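Local coordinates for protein beta-N-acetylglucosaminidase Nag2 (Vibrio harveyi, PDB 6EZR) that probably hydrolyses terminal non-reducing N-acetyl-D-hexosamine residues of N-acetyl-beta-D-hexosaminides, as a member of glycosyl hydrolase family 20, at residues Q18-G23 with I85-F90; R91-G96 with Y537-P542; F41-Y46 with C81-G86; E99-F104 with T335-R340. One frame throughout, in Å; residues are numbered along the deposited sequence.

From the N terminus, strand 19-28 meets the end of strand 78-85 in contact 1, closing a loop of about sixty residues. Contact 3 starts inside that loop, at the end of strand 38-42, and finishes on the same residues, I85 and G86, so the two loops share one end and the contacts touch. The chain then runs on through 91-96, which opens contact 2, and strand 99-105, which opens contact 4. Contact 4 reaches forward to 335-340 and is nested within the longer loop that contact 2 closes at 537-542. Contacts 1 and 3 hold together the N-terminal sheet and its edge, while contacts 2 and 4 join that part to loops of the catalytic domain.

Contact 1: residues Q18-G23 with I85-F90; sequences QNCRFG and IGSNPF
C20 and I85 form an antiparallel hydrogen-bonded pair, C20 N to I85 O 3.0 Å and I85 N to C20 O 2.9 Å, just before the second strand ends in an inverse gamma turn centred on G86. On the face of C20 and I85, the side chains are apolar. I85 sets CG1 between its backbone N and carbonyl carbon (chi1 63°), where it meets C20 CB at 3.7 Å and the edge of the F22 ring, in its plane. F22 also reaches F90: its CZ sits 3.4 Å from F90 CE2, over one face of that ring, with the two planes inclined at 37°. The other end is polar. Q18 N donates to N88 OD1 (3.2 Å) from a position tilted 28° out of the amide's carbonyl plane, and a water accepts from both Q18 NE2 and N88 ND2, bridging two donors that cannot bond each other. S87 OG donates to O of the next residue, N88, 2.7 Å away. The chemistry is graded: sulfur and hydrocarbon cover the face of C20 and I85, where strand 6-16 adds L10 and V12 against F22, whereas amides suit the exposed end, where solvent can complete their bonding.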
loop_
_atom_site.group_PDB
_atom_site.type_symbol
_atom_site.label_atom_id
_atom_site.label_comp_id
_atom_site.label_asym_id
_atom_site.label_seq_id
_atom_site.Cartn_x
_atom_site.Cartn_y
_atom_site.Cartn_z
ATOM N N GLN A 18 -28.028 4.615 6.847
ATOM C CA GLN A 18 -27.534 4.081 5.561
ATOM C C GLN A 18 -27.974 4.810 4.269
ATOM O O GLN A 18 -28.013 4.195 3.199
ATOM C CB GLN A 18 -27.849 2.575 5.457
ATOM C CG GLN A 18 -27.168 1.709 6.509
ATOM C CD GLN A 18 -25.647 1.792 6.481
ATOM O OE1 GLN A 18 -25.035 1.932 5.417
ATOM N NE2 GLN A 18 -25.027 1.689 7.654
ATOM N N ASN A 19 -28.278 6.106 4.362
ATOM C CA ASN A 19 -28.633 6.914 3.186
ATOM C C ASN A 19 -28.215 8.378 3.330
ATOM O O ASN A 19 -28.543 9.008 4.339
ATOM C CB ASN A 19 -30.131 6.862 2.934
ATOM C CG ASN A 19 -30.524 7.531 1.633
ATOM O OD1 ASN A 19 -30.883 8.708 1.609
ATOM N ND2 ASN A 19 -30.448 6.788 0.543
ATOM N N CYS A 20 -27.491 8.897 2.330
ATOM C CA CYS A 20 -27.176 10.326 2.228
ATOM C C CYS A 20 -27.702 10.898 0.928
ATOM O O CYS A 20 -27.508 10.293 -0.125
ATOM C CB CYS A 20 -25.670 10.571 2.280
ATOM S SG CYS A 20 -24.962 10.355 3.921
ATOM N N ARG A 21 -28.323 12.077 1.008
ATOM C CA ARG A 21 -28.821 12.787 -0.174
ATOM C C ARG A 21 -28.057 14.097 -0.335
ATOM O O ARG A 21 -27.845 14.826 0.646
ATOM C CB ARG A 21 -30.327 13.047 -0.068
ATOM C CG ARG A 21 -30.973 13.518 -1.363
ATOM C CD ARG A 21 -32.491 13.480 -1.272
ATOM N NE ARG A 21 -32.982 14.412 -0.260
ATOM C CZ ARG A 21 -33.522 15.606 -0.488
ATOM N NH1 ARG A 21 -33.697 16.074 -1.705
ATOM N NH2 ARG A 21 -33.907 16.338 0.535
ATOM N N PHE A 22 -27.641 14.372 -1.570
ATOM C CA PHE A 22 -26.869 15.555 -1.908
ATOM C C PHE A 22 -27.557 16.405 -2.969
ATOM O O PHE A 22 -28.263 15.884 -3.837
ATOM C CB PHE A 22 -25.488 15.175 -2.442
ATOM C CG PHE A 22 -24.671 14.337 -1.497
ATOM C CD1 PHE A 22 -23.818 14.929 -0.573
ATOM C CD2 PHE A 22 -24.745 12.954 -1.545
ATOM C CE1 PHE A 22 -23.057 14.145 0.291
ATOM C CE2 PHE A 22 -23.988 12.170 -0.691
ATOM C CZ PHE A 22 -23.142 12.763 0.228
ATOM N N GLY A 23 -27.332 17.719 -2.875
ATOM C CA GLY A 23 -27.672 18.655 -3.925
ATOM C C GLY A 23 -26.396 18.969 -4.662
ATOM O O GLY A 23 -25.361 19.196 -4.042
ATOM N N ILE A 85 -26.524 8.254 -2.006
ATOM C CA ILE A 85 -25.584 7.149 -1.816
ATOM C C ILE A 85 -26.028 6.341 -0.602
ATOM O O ILE A 85 -26.703 6.856 0.295
ATOM C CB ILE A 85 -24.130 7.637 -1.599
ATOM C CG1 ILE A 85 -24.000 8.467 -0.324
ATOM C CG2 ILE A 85 -23.677 8.465 -2.784
ATOM C CD1 ILE A 85 -22.577 8.778 0.104
ATOM N N GLY A 86 -25.633 5.078 -0.577
ATOM C CA GLY A 86 -25.937 4.200 0.536
ATOM C C GLY A 86 -24.796 4.290 1.512
ATOM O O GLY A 86 -23.879 3.473 1.478
ATOM N N SER A 87 -24.814 5.311 2.356
ATOM C CA SER A 87 -23.786 5.437 3.382
ATOM C C SER A 87 -24.196 6.325 4.542
ATOM O O SER A 87 -25.160 7.111 4.475
ATOM C CB SER A 87 -22.452 5.927 2.778
ATOM O OG SER A 87 -22.126 7.265 3.136
ATOM N N ASN A 88 -23.414 6.178 5.604
ATOM C CA ASN A 88 -23.523 7.009 6.791
ATOM C C ASN A 88 -22.783 8.321 6.570
ATOM O O ASN A 88 -22.102 8.473 5.561
ATOM C CB ASN A 88 -23.020 6.234 8.013
ATOM C CG ASN A 88 -24.058 5.252 8.538
ATOM O OD1 ASN A 88 -25.277 5.433 8.346
ATOM N ND2 ASN A 88 -23.588 4.214 9.208
ATOM N N PRO A 89 -22.936 9.290 7.487
ATOM C CA PRO A 89 -22.479 10.641 7.139
ATOM C C PRO A 89 -21.002 10.805 6.789
ATOM O O PRO A 89 -20.144 10.059 7.300
ATOM C CB PRO A 89 -22.821 11.437 8.391
ATOM C CG PRO A 89 -24.037 10.744 8.911
ATOM C CD PRO A 89 -23.687 9.302 8.758
ATOM N N PHE A 90 -20.735 11.761 5.890
ATOM C CA PHE A 90 -19.382 12.129 5.494
ATOM C C PHE A 90 -18.762 12.890 6.654
ATOM O O PHE A 90 -19.346 13.846 7.159
ATOM C CB PHE A 90 -19.367 13.036 4.255
ATOM C CG PHE A 90 -19.576 12.336 2.918
ATOM C CD1 PHE A 90 -19.731 10.961 2.787
ATOM C CD2 PHE A 90 -19.595 13.104 1.759
ATOM C CE1 PHE A 90 -19.913 10.384 1.534
ATOM C CE2 PHE A 90 -19.771 12.530 0.507
ATOM C CZ PHE A 90 -19.925 11.168 0.397
HETATM O O HOH W 1 -25.745 2.018 10.091
#

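Contact 2: residues R91-G96 with Y537-P542; sequences RYYSDG and YAPEEP
Y92 and Y93, at the start of the short 3-10 segment 93-95, lie against a type I beta turn, A538 to E541, in a loop of the family 20 catalytic domain. The central bond is nearly straight: Y93 N donates a hydrogen bond to P539 O at 3.0 Å (171°). A water donates to the same oxygen and to E541 O and accepts from S94 OG. A second water joins R91 O to Y537 O, each at 2.6 Å. Proline suits the second place of the turn, since its ring fixes phi: P539 CB lies 3.3 Å from R91 O and 3.8 Å from Y93 CE2. The Y93 ring runs alongside E540, whose OE1 comes to the ring edge 3.7 Å from CE2. Y92, with CG anti to the carbonyl carbon (chi1 -67°), sets its ring beside A538 and E541, and A538 O meets its edge at CE1, 3.2 Å away. A tyrosine is apt here because its hydroxyl reaches beyond the turn to bond D536 O and T534 OG1. D95 OD2 accepts from Y92 N at 3.0 Å, linking the last residue of the 3-10 segment to the one before it. E541 OE2 forms a salt bridge with R638 and a hydrogen bond with Y594, and P542 rests on helix 589-596; the contact itself joins the connection from strand 78-85 to strand 99-105 to the loop between helices 526-529 and 552-556.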
loop_
_atom_site.group_PDB
_atom_site.type_symbol
_atom_site.label_atom_id
_atom_site.label_comp_id
_atom_site.label_asym_id
_atom_site.label_seq_id
_atom_site.Cartn_x
_atom_site.Cartn_y
_atom_site.Cartn_z
ATOM N N ARG A 91 -17.583 12.457 7.076
ATOM C CA ARG A 91 -16.830 13.135 8.124
ATOM C C ARG A 91 -15.662 13.951 7.579
ATOM O O ARG A 91 -15.030 14.666 8.336
ATOM C CB ARG A 91 -16.277 12.112 9.121
ATOM C CG ARG A 91 -17.266 11.071 9.593
ATOM C CD ARG A 91 -18.333 11.669 10.492
ATOM N NE ARG A 91 -19.396 10.715 10.788
ATOM C CZ ARG A 91 -20.472 10.979 11.527
ATOM N NH1 ARG A 91 -21.394 10.033 11.700
ATOM N NH2 ARG A 91 -20.644 12.177 12.091
ATOM N N TYR A 92 -15.365 13.831 6.286
ATOM C CA TYR A 92 -14.143 14.410 5.704
ATOM C C TYR A 92 -14.404 15.107 4.370
ATOM O O TYR A 92 -15.235 14.657 3.585
ATOM C CB TYR A 92 -13.103 13.298 5.508
ATOM C CG TYR A 92 -12.599 12.719 6.806
ATOM C CD1 TYR A 92 -11.638 13.402 7.575
ATOM C CD2 TYR A 92 -13.098 11.517 7.293
ATOM C CE1 TYR A 92 -11.177 12.877 8.774
ATOM C CE2 TYR A 92 -12.645 10.989 8.494
ATOM C CZ TYR A 92 -11.683 11.668 9.225
ATOM O OH TYR A 92 -11.235 11.151 10.416
ATOM N N TYR A 93 -13.666 16.186 4.107
ATOM C CA TYR A 93 -13.758 16.909 2.821
ATOM C C TYR A 93 -13.327 16.110 1.578
ATOM O O TYR A 93 -13.771 16.412 0.466
ATOM C CB TYR A 93 -12.978 18.223 2.887
ATOM C CG TYR A 93 -13.557 19.206 3.877
ATOM C CD1 TYR A 93 -14.864 19.687 3.732
ATOM C CD2 TYR A 93 -12.808 19.663 4.963
ATOM C CE1 TYR A 93 -15.407 20.585 4.638
ATOM C CE2 TYR A 93 -13.346 20.566 5.879
ATOM C CZ TYR A 93 -14.648 21.021 5.711
ATOM O OH TYR A 93 -15.193 21.909 6.610
ATOM N N SER A 94 -12.464 15.113 1.756
ATOM C CA SER A 94 -12.054 14.235 0.649
ATOM C C SER A 94 -13.165 13.293 0.167
ATOM O O SER A 94 -13.089 12.771 -0.944
ATOM C CB SER A 94 -10.807 13.428 1.026
ATOM O OG SER A 94 -10.789 13.088 2.401
ATOM N N ASP A 95 -14.183 13.080 0.998
ATOM C CA ASP A 95 -15.391 12.339 0.600
ATOM C C ASP A 95 -16.164 13.024 -0.545
ATOM O O ASP A 95 -16.946 12.376 -1.234
ATOM C CB ASP A 95 -16.333 12.130 1.796
ATOM C CG ASP A 95 -15.696 11.327 2.933
ATOM O OD1 ASP A 95 -15.112 10.252 2.659
ATOM O OD2 ASP A 95 -15.800 11.772 4.104
ATOM N N GLY A 96 -15.943 14.327 -0.731
ATOM C CA GLY A 96 -16.469 15.072 -1.873
ATOM C C GLY A 96 -15.807 14.733 -3.192
ATOM O O GLY A 96 -14.937 13.860 -3.264
ATOM N N TYR A 537 -9.458 13.098 13.428
ATOM C CA TYR A 537 -10.890 13.291 13.222
ATOM C C TYR A 537 -11.254 14.612 12.550
ATOM O O TYR A 537 -12.390 14.775 12.110
ATOM C CB TYR A 537 -11.614 13.144 14.555
ATOM C CG TYR A 537 -11.378 11.792 15.177
ATOM C CD1 TYR A 537 -12.101 10.673 14.762
ATOM C CD2 TYR A 537 -10.407 11.620 16.158
ATOM C CE1 TYR A 537 -11.866 9.423 15.319
ATOM C CE2 TYR A 537 -10.163 10.375 16.720
ATOM C CZ TYR A 537 -10.892 9.281 16.301
ATOM O OH TYR A 537 -10.645 8.050 16.858
ATOM N N ALA A 538 -10.304 15.544 12.449
ATOM C CA ALA A 538 -10.558 16.821 11.786
ATOM C C ALA A 538 -10.909 16.558 10.332
ATOM O O ALA A 538 -10.223 15.775 9.688
ATOM C CB ALA A 538 -9.339 17.720 11.852
ATOM N N PRO A 539 -11.957 17.227 9.804
ATOM C CA PRO A 539 -12.419 16.943 8.451
ATOM C C PRO A 539 -11.446 17.346 7.327
ATOM O O PRO A 539 -11.606 16.880 6.202
ATOM C CB PRO A 539 -13.738 17.726 8.359
ATOM C CG PRO A 539 -13.558 18.866 9.289
ATOM C CD PRO A 539 -12.662 18.381 10.392
ATOM N N GLU A 540 -10.450 18.178 7.629
ATOM C CA GLU A 540 -9.399 18.538 6.656
ATOM C C GLU A 540 -8.333 17.451 6.451
ATOM O O GLU A 540 -7.513 17.548 5.534
ATOM C CB GLU A 540 -8.700 19.836 7.076
ATOM C CG GLU A 540 -9.607 21.069 7.072
ATOM C CD GLU A 540 -10.355 21.324 8.379
ATOM O OE1 GLU A 540 -11.180 22.266 8.394
ATOM O OE2 GLU A 540 -10.133 20.606 9.387
ATOM N N GLU A 541 -8.335 16.435 7.306
ATOM C CA GLU A 541 -7.288 15.426 7.316
ATOM C C GLU A 541 -7.410 14.556 6.052
ATOM O O GLU A 541 -8.515 14.121 5.720
ATOM C CB GLU A 541 -7.417 14.598 8.595
ATOM C CG GLU A 541 -6.196 13.787 8.967
ATOM C CD GLU A 541 -5.023 14.611 9.468
ATOM O OE1 GLU A 541 -5.200 15.477 10.350
ATOM O OE2 GLU A 541 -3.899 14.363 8.998
ATOM N N PRO A 542 -6.298 14.354 5.306
ATOM C CA PRO A 542 -6.392 13.489 4.119
ATOM C C PRO A 542 -6.502 12.006 4.470
ATOM O O PRO A 542 -5.905 11.550 5.443
ATOM C CB PRO A 542 -5.089 13.774 3.367
ATOM C CG PRO A 542 -4.145 14.286 4.405
ATOM C CD PRO A 542 -4.991 15.037 5.381
HETATM O O HOH W 2 -14.473 15.519 10.743
HETATM O O HOH W 3 -10.293 15.539 4.147
#

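Contact 3: residues F41-Y46 with C81-G86; sequences FAFDRY and CEFSIG
F43 holds its ring anti to the backbone N (chi1 -174°), while F83 places its own between N and the carbonyl carbon (chi1 68°), bringing the rings together as an offset edge-to-face pair inside the N-terminal beta domain. The loop following strand 38-42 meets strand 78-85; the two strands are separated by four others in the sheet order, consistent with a strongly curled sheet. The edge of F83 meets the face of F43, with centroids 5.8 Å apart and planes at 76°; the closest atoms are F43 CE2 and F83 CE2 at 3.9 Å. Two large aromatics suit this place because they span the gap. F97 continues the cluster beyond F43, and F22 beyond F83. I85 adds its other branch: CG2 lies in the plane of the F43 ring, at its edge, 3.9 Å from CE2, and reaches Y46 O at 3.6 Å. Its CD1 touches R45 NH1, whose guanidinium has a weak bond to S87 OG and a long, weak ion pair with D95, close to the N-acetyl-D-glucosamine-binding W546. Beyond the rings, a water joins the backbones, donating to Y46 O at 2.8 Å and accepting from G86 N at 2.7 Å.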
loop_
_atom_site.group_PDB
_atom_site.type_symbol
_atom_site.label_atom_id
_atom_site.label_comp_id
_atom_site.label_asym_id
_atom_site.label_seq_id
_atom_site.Cartn_x
_atom_site.Cartn_y
_atom_site.Cartn_z
ATOM N N PHE A 41 -17.017 14.054 -13.488
ATOM C CA PHE A 41 -16.345 14.236 -12.201
ATOM C C PHE A 41 -15.928 12.899 -11.597
ATOM O O PHE A 41 -16.397 11.834 -12.016
ATOM C CB PHE A 41 -17.239 15.003 -11.211
ATOM C CG PHE A 41 -18.584 14.358 -10.967
ATOM C CD1 PHE A 41 -18.755 13.426 -9.943
ATOM C CD2 PHE A 41 -19.681 14.685 -11.754
ATOM C CE1 PHE A 41 -19.992 12.836 -9.710
ATOM C CE2 PHE A 41 -20.919 14.101 -11.530
ATOM C CZ PHE A 41 -21.076 13.170 -10.508
ATOM N N ALA A 42 -15.052 12.981 -10.601
ATOM C CA ALA A 42 -14.541 11.818 -9.884
ATOM C C ALA A 42 -15.156 11.786 -8.485
ATOM O O ALA A 42 -15.126 12.788 -7.774
ATOM C CB ALA A 42 -13.026 11.868 -9.799
ATOM N N PHE A 43 -15.708 10.633 -8.107
ATOM C CA PHE A 43 -16.419 10.460 -6.841
ATOM C C PHE A 43 -16.305 9.007 -6.421
ATOM O O PHE A 43 -16.728 8.119 -7.157
ATOM C CB PHE A 43 -17.888 10.862 -7.021
ATOM C CG PHE A 43 -18.696 10.869 -5.747
ATOM C CD1 PHE A 43 -18.296 11.625 -4.641
ATOM C CD2 PHE A 43 -19.890 10.157 -5.669
ATOM C CE1 PHE A 43 -19.058 11.640 -3.479
ATOM C CE2 PHE A 43 -20.655 10.175 -4.512
ATOM C CZ PHE A 43 -20.234 10.910 -3.412
ATOM N N ASP A 44 -15.749 8.772 -5.231
ATOM C CA ASP A 44 -15.352 7.421 -4.787
ATOM C C ASP A 44 -16.474 6.610 -4.113
ATOM O O ASP A 44 -16.207 5.550 -3.547
ATOM C CB ASP A 44 -14.115 7.497 -3.851
ATOM C CG ASP A 44 -13.138 6.308 -4.040
ATOM O OD1 ASP A 44 -13.047 5.778 -5.173
ATOM O OD2 ASP A 44 -12.457 5.909 -3.058
ATOM N N ARG A 45 -17.718 7.093 -4.200
ATOM C CA ARG A 45 -18.891 6.380 -3.701
ATOM C C ARG A 45 -19.850 6.043 -4.841
ATOM O O ARG A 45 -19.964 6.782 -5.831
ATOM C CB ARG A 45 -19.628 7.205 -2.647
ATOM C CG ARG A 45 -18.785 7.660 -1.464
ATOM C CD ARG A 45 -18.275 6.494 -0.621
ATOM N NE ARG A 45 -17.607 6.989 0.585
ATOM C CZ ARG A 45 -18.188 7.214 1.765
ATOM N NH1 ARG A 45 -19.483 6.970 1.972
ATOM N NH2 ARG A 45 -17.449 7.693 2.761
ATOM N N TYR A 46 -20.534 4.913 -4.685
ATOM C CA TYR A 46 -21.504 4.443 -5.649
ATOM C C TYR A 46 -22.773 5.274 -5.512
ATOM O O TYR A 46 -23.421 5.283 -4.460
ATOM C CB TYR A 46 -21.791 2.961 -5.409
ATOM C CG TYR A 46 -22.848 2.347 -6.309
ATOM C CD1 TYR A 46 -22.688 2.322 -7.688
ATOM C CD2 TYR A 46 -24.004 1.762 -5.773
ATOM C CE1 TYR A 46 -23.653 1.752 -8.515
ATOM C CE2 TYR A 46 -24.967 1.186 -6.592
ATOM C CZ TYR A 46 -24.787 1.188 -7.963
ATOM O OH TYR A 46 -25.733 0.630 -8.789
ATOM N N CYS A 81 -29.001 19.192 -9.686
ATOM C CA CYS A 81 -29.311 17.753 -9.638
ATOM C C CYS A 81 -29.104 17.153 -8.239
ATOM O O CYS A 81 -28.091 17.422 -7.579
ATOM C CB CYS A 81 -28.451 16.993 -10.640
ATOM S SG CYS A 81 -28.876 15.247 -10.798
ATOM N N GLU A 82 -30.074 16.353 -7.794
ATOM C CA GLU A 82 -29.952 15.570 -6.568
ATOM C C GLU A 82 -29.592 14.127 -6.855
ATOM O O GLU A 82 -29.974 13.567 -7.883
ATOM C CB GLU A 82 -31.240 15.602 -5.778
ATOM C CG GLU A 82 -31.467 16.939 -5.107
ATOM C CD GLU A 82 -32.804 17.036 -4.418
ATOM O OE1 GLU A 82 -33.148 18.153 -3.970
ATOM O OE2 GLU A 82 -33.496 15.998 -4.299
ATOM N N PHE A 83 -28.838 13.538 -5.935
ATOM C CA PHE A 83 -28.553 12.107 -5.946
ATOM C C PHE A 83 -28.325 11.641 -4.517
ATOM O O PHE A 83 -28.162 12.450 -3.588
ATOM C CB PHE A 83 -27.345 11.780 -6.840
ATOM C CG PHE A 83 -26.036 12.300 -6.317
ATOM C CD1 PHE A 83 -25.601 13.589 -6.639
ATOM C CD2 PHE A 83 -25.233 11.506 -5.502
ATOM C CE1 PHE A 83 -24.389 14.076 -6.153
ATOM C CE2 PHE A 83 -24.029 11.988 -5.010
ATOM C CZ PHE A 83 -23.607 13.277 -5.333
ATOM N N SER A 84 -28.311 10.326 -4.362
ATOM C CA SER A 84 -28.120 9.686 -3.075
ATOM C C SER A 84 -27.101 8.557 -3.166
ATOM O O SER A 84 -26.856 7.991 -4.244
ATOM C CB SER A 84 -29.451 9.138 -2.550
ATOM O OG SER A 84 -30.328 10.183 -2.167
ATOM N N ILE A 85 -26.524 8.254 -2.006
ATOM C CA ILE A 85 -25.584 7.149 -1.816
ATOM C C ILE A 85 -26.028 6.341 -0.602
ATOM O O ILE A 85 -26.703 6.856 0.295
ATOM C CB ILE A 85 -24.130 7.637 -1.599
ATOM C CG1 ILE A 85 -24.000 8.467 -0.324
ATOM C CG2 ILE A 85 -23.677 8.465 -2.784
ATOM C CD1 ILE A 85 -22.577 8.778 0.104
ATOM N N GLY A 86 -25.633 5.078 -0.577
ATOM C CA GLY A 86 -25.937 4.200 0.536
ATOM C C GLY A 86 -24.796 4.290 1.512
ATOM O O GLY A 86 -23.879 3.473 1.478
HETATM O O HOH W 4 -23.667 3.994 -2.000
#

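Contact 4: residues E99-F104 with T335-R340; sequences EAMIDF and THLSQR
E99 runs past L337 in the opposite direction, its chain extended beyond CG (chi2 167°). Its CB is 4.0 Å from L337 CD2; CG carries on past L337 CB; CD comes to 3.9 Å from that same CB. At the tip, OE1 receives a weak but straight bond from L337 N (3.5 Å, 173°), while OE2 also lies near L337 CB. Glutamate fits because its methylenes can lie along a leucine and its carboxylate can still reach the backbone N-H of L337. With CG anti to its backbone N (chi1 -166°), L337 leans on the strand through CD2, 3.5 Å from A100 CA and 3.7 Å from M101 CG. The small side chain of A100 points to the other side of the strand. M101, flexible enough to bend at both chi2 and chi3, lays SD 3.3 Å from S338 OG. Within the loop, T335 OG1 is shared between H336 ND1, 3.0 Å away, and H275 NE2, and its side chain lies about 8 Å from that of the sugar-binding E584. On the sheet side, strand 99-105 runs between strands 38-42 and 110-117, bonded to both; L337 also rests on T40 of the former, so the catalytic-domain loop between strands 323-324 and 341-342 lies across two adjacent strands of the N-terminal sheet.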
loop_
_atom_site.group_PDB
_atom_site.type_symbol
_atom_site.label_atom_id
_atom_site.label_comp_id
_atom_site.label_asym_id
_atom_site.label_seq_id
_atom_site.Cartn_x
_atom_site.Cartn_y
_atom_site.Cartn_z
ATOM N N GLU A 99 -12.369 16.039 -8.484
ATOM C CA GLU A 99 -12.122 16.805 -9.697
ATOM C C GLU A 99 -13.381 16.837 -10.554
ATOM O O GLU A 99 -14.238 15.963 -10.429
ATOM C CB GLU A 99 -10.973 16.155 -10.475
ATOM C CG GLU A 99 -9.980 17.125 -11.094
ATOM C CD GLU A 99 -8.708 16.437 -11.567
ATOM O OE1 GLU A 99 -8.301 15.418 -10.967
ATOM O OE2 GLU A 99 -8.109 16.918 -12.555
ATOM N N ALA A 100 -13.469 17.845 -11.422
ATOM C CA ALA A 100 -14.578 17.984 -12.360
ATOM C C ALA A 100 -14.168 18.709 -13.641
ATOM O O ALA A 100 -13.209 19.492 -13.656
ATOM C CB ALA A 100 -15.745 18.694 -11.699
ATOM N N MET A 101 -14.917 18.434 -14.710
ATOM C CA MET A 101 -14.684 19.019 -16.025
ATOM C C MET A 101 -15.966 18.971 -16.861
ATOM O O MET A 101 -16.890 18.219 -16.542
ATOM C CB MET A 101 -13.537 18.304 -16.740
ATOM C CG MET A 101 -13.771 16.833 -17.059
ATOM S SD MET A 101 -12.900 16.329 -18.560
ATOM C CE MET A 101 -13.972 17.027 -19.820
ATOM N N ILE A 102 -16.034 19.776 -17.918
ATOM C CA ILE A 102 -17.180 19.718 -18.837
ATOM C C ILE A 102 -16.752 19.467 -20.276
ATOM O O ILE A 102 -15.668 19.866 -20.694
ATOM C CB ILE A 102 -18.107 20.958 -18.766
ATOM C CG1 ILE A 102 -17.322 22.267 -18.902
ATOM C CG2 ILE A 102 -18.916 20.940 -17.476
ATOM C CD1 ILE A 102 -18.193 23.436 -19.326
ATOM N N ASP A 103 -17.620 18.765 -20.996
ATOM C CA ASP A 103 -17.513 18.548 -22.428
ATOM C C ASP A 103 -18.644 19.336 -23.056
ATOM O O ASP A 103 -19.765 19.288 -22.567
ATOM C CB ASP A 103 -17.670 17.063 -22.751
ATOM C CG ASP A 103 -16.447 16.252 -22.365
ATOM O OD1 ASP A 103 -15.405 16.395 -23.036
ATOM O OD2 ASP A 103 -16.522 15.472 -21.391
ATOM N N PHE A 104 -18.350 20.060 -24.131
ATOM C CA PHE A 104 -19.346 20.911 -24.785
ATOM C C PHE A 104 -18.966 21.237 -26.229
ATOM O O PHE A 104 -17.862 20.932 -26.679
ATOM C CB PHE A 104 -19.617 22.185 -23.959
ATOM C CG PHE A 104 -18.417 23.079 -23.773
ATOM C CD1 PHE A 104 -17.420 22.757 -22.859
ATOM C CD2 PHE A 104 -18.310 24.278 -24.477
ATOM C CE1 PHE A 104 -16.324 23.596 -22.671
ATOM C CE2 PHE A 104 -17.219 25.119 -24.294
ATOM C CZ PHE A 104 -16.224 24.778 -23.388
ATOM N N THR A 335 -8.100 10.614 -9.672
ATOM C CA THR A 335 -7.409 11.882 -9.927
ATOM C C THR A 335 -7.109 11.968 -11.420
ATOM O O THR A 335 -7.422 11.038 -12.162
ATOM C CB THR A 335 -6.082 11.966 -9.144
ATOM O OG1 THR A 335 -5.189 10.941 -9.597
ATOM C CG2 THR A 335 -6.310 11.809 -7.642
ATOM N N HIS A 336 -6.513 13.084 -11.852
ATOM C CA HIS A 336 -6.093 13.296 -13.254
ATOM C C HIS A 336 -7.226 13.071 -14.262
ATOM O O HIS A 336 -7.042 12.424 -15.297
ATOM C CB HIS A 336 -4.885 12.415 -13.588
ATOM C CG HIS A 336 -3.655 12.774 -12.820
ATOM N ND1 HIS A 336 -3.424 12.334 -11.534
ATOM C CD2 HIS A 336 -2.594 13.546 -13.149
ATOM C CE1 HIS A 336 -2.272 12.817 -11.107
ATOM N NE2 HIS A 336 -1.748 13.555 -12.068
ATOM N N LEU A 337 -8.392 13.625 -13.935
ATOM C CA LEU A 337 -9.624 13.468 -14.723
ATOM C C LEU A 337 -9.483 13.808 -16.221
ATOM O O LEU A 337 -10.066 13.119 -17.063
ATOM C CB LEU A 337 -10.721 14.323 -14.093
ATOM C CG LEU A 337 -12.186 14.126 -14.482
ATOM C CD1 LEU A 337 -12.709 12.778 -14.012
ATOM C CD2 LEU A 337 -12.996 15.254 -13.858
ATOM N N SER A 338 -8.702 14.849 -16.533
ATOM C CA SER A 338 -8.511 15.352 -17.921
ATOM C C SER A 338 -7.183 15.003 -18.619
ATOM O O SER A 338 -7.030 15.255 -19.815
ATOM C CB SER A 338 -8.672 16.873 -17.936
ATOM O OG SER A 338 -9.960 17.231 -17.474
ATOM N N GLN A 339 -6.237 14.433 -17.878
ATOM C CA GLN A 339 -4.921 14.094 -18.408
ATOM C C GLN A 339 -4.881 12.622 -18.800
ATOM O O GLN A 339 -5.729 11.833 -18.381
ATOM C CB GLN A 339 -3.836 14.376 -17.361
ATOM C CG GLN A 339 -3.765 15.822 -16.875
ATOM C CD GLN A 339 -4.695 16.127 -15.694
ATOM O OE1 GLN A 339 -5.898 16.361 -15.875
ATOM N NE2 GLN A 339 -4.136 16.138 -14.480
ATOM N N ARG A 340 -3.907 12.268 -19.631
ATOM C CA ARG A 340 -3.522 10.873 -19.826
ATOM C C ARG A 340 -2.647 10.528 -18.630
ATOM O O ARG A 340 -1.564 11.093 -18.496
ATOM C CB ARG A 340 -2.732 10.688 -21.129
ATOM C CG ARG A 340 -2.145 9.286 -21.324
ATOM C CD ARG A 340 -1.256 9.215 -22.560
ATOM N NE ARG A 340 -1.101 7.846 -23.070
ATOM C CZ ARG A 340 0.008 7.102 -23.030
ATOM N NH1 ARG A 340 1.147 7.550 -22.498
ATOM N NH2 ARG A 340 -0.020 5.874 -23.543
#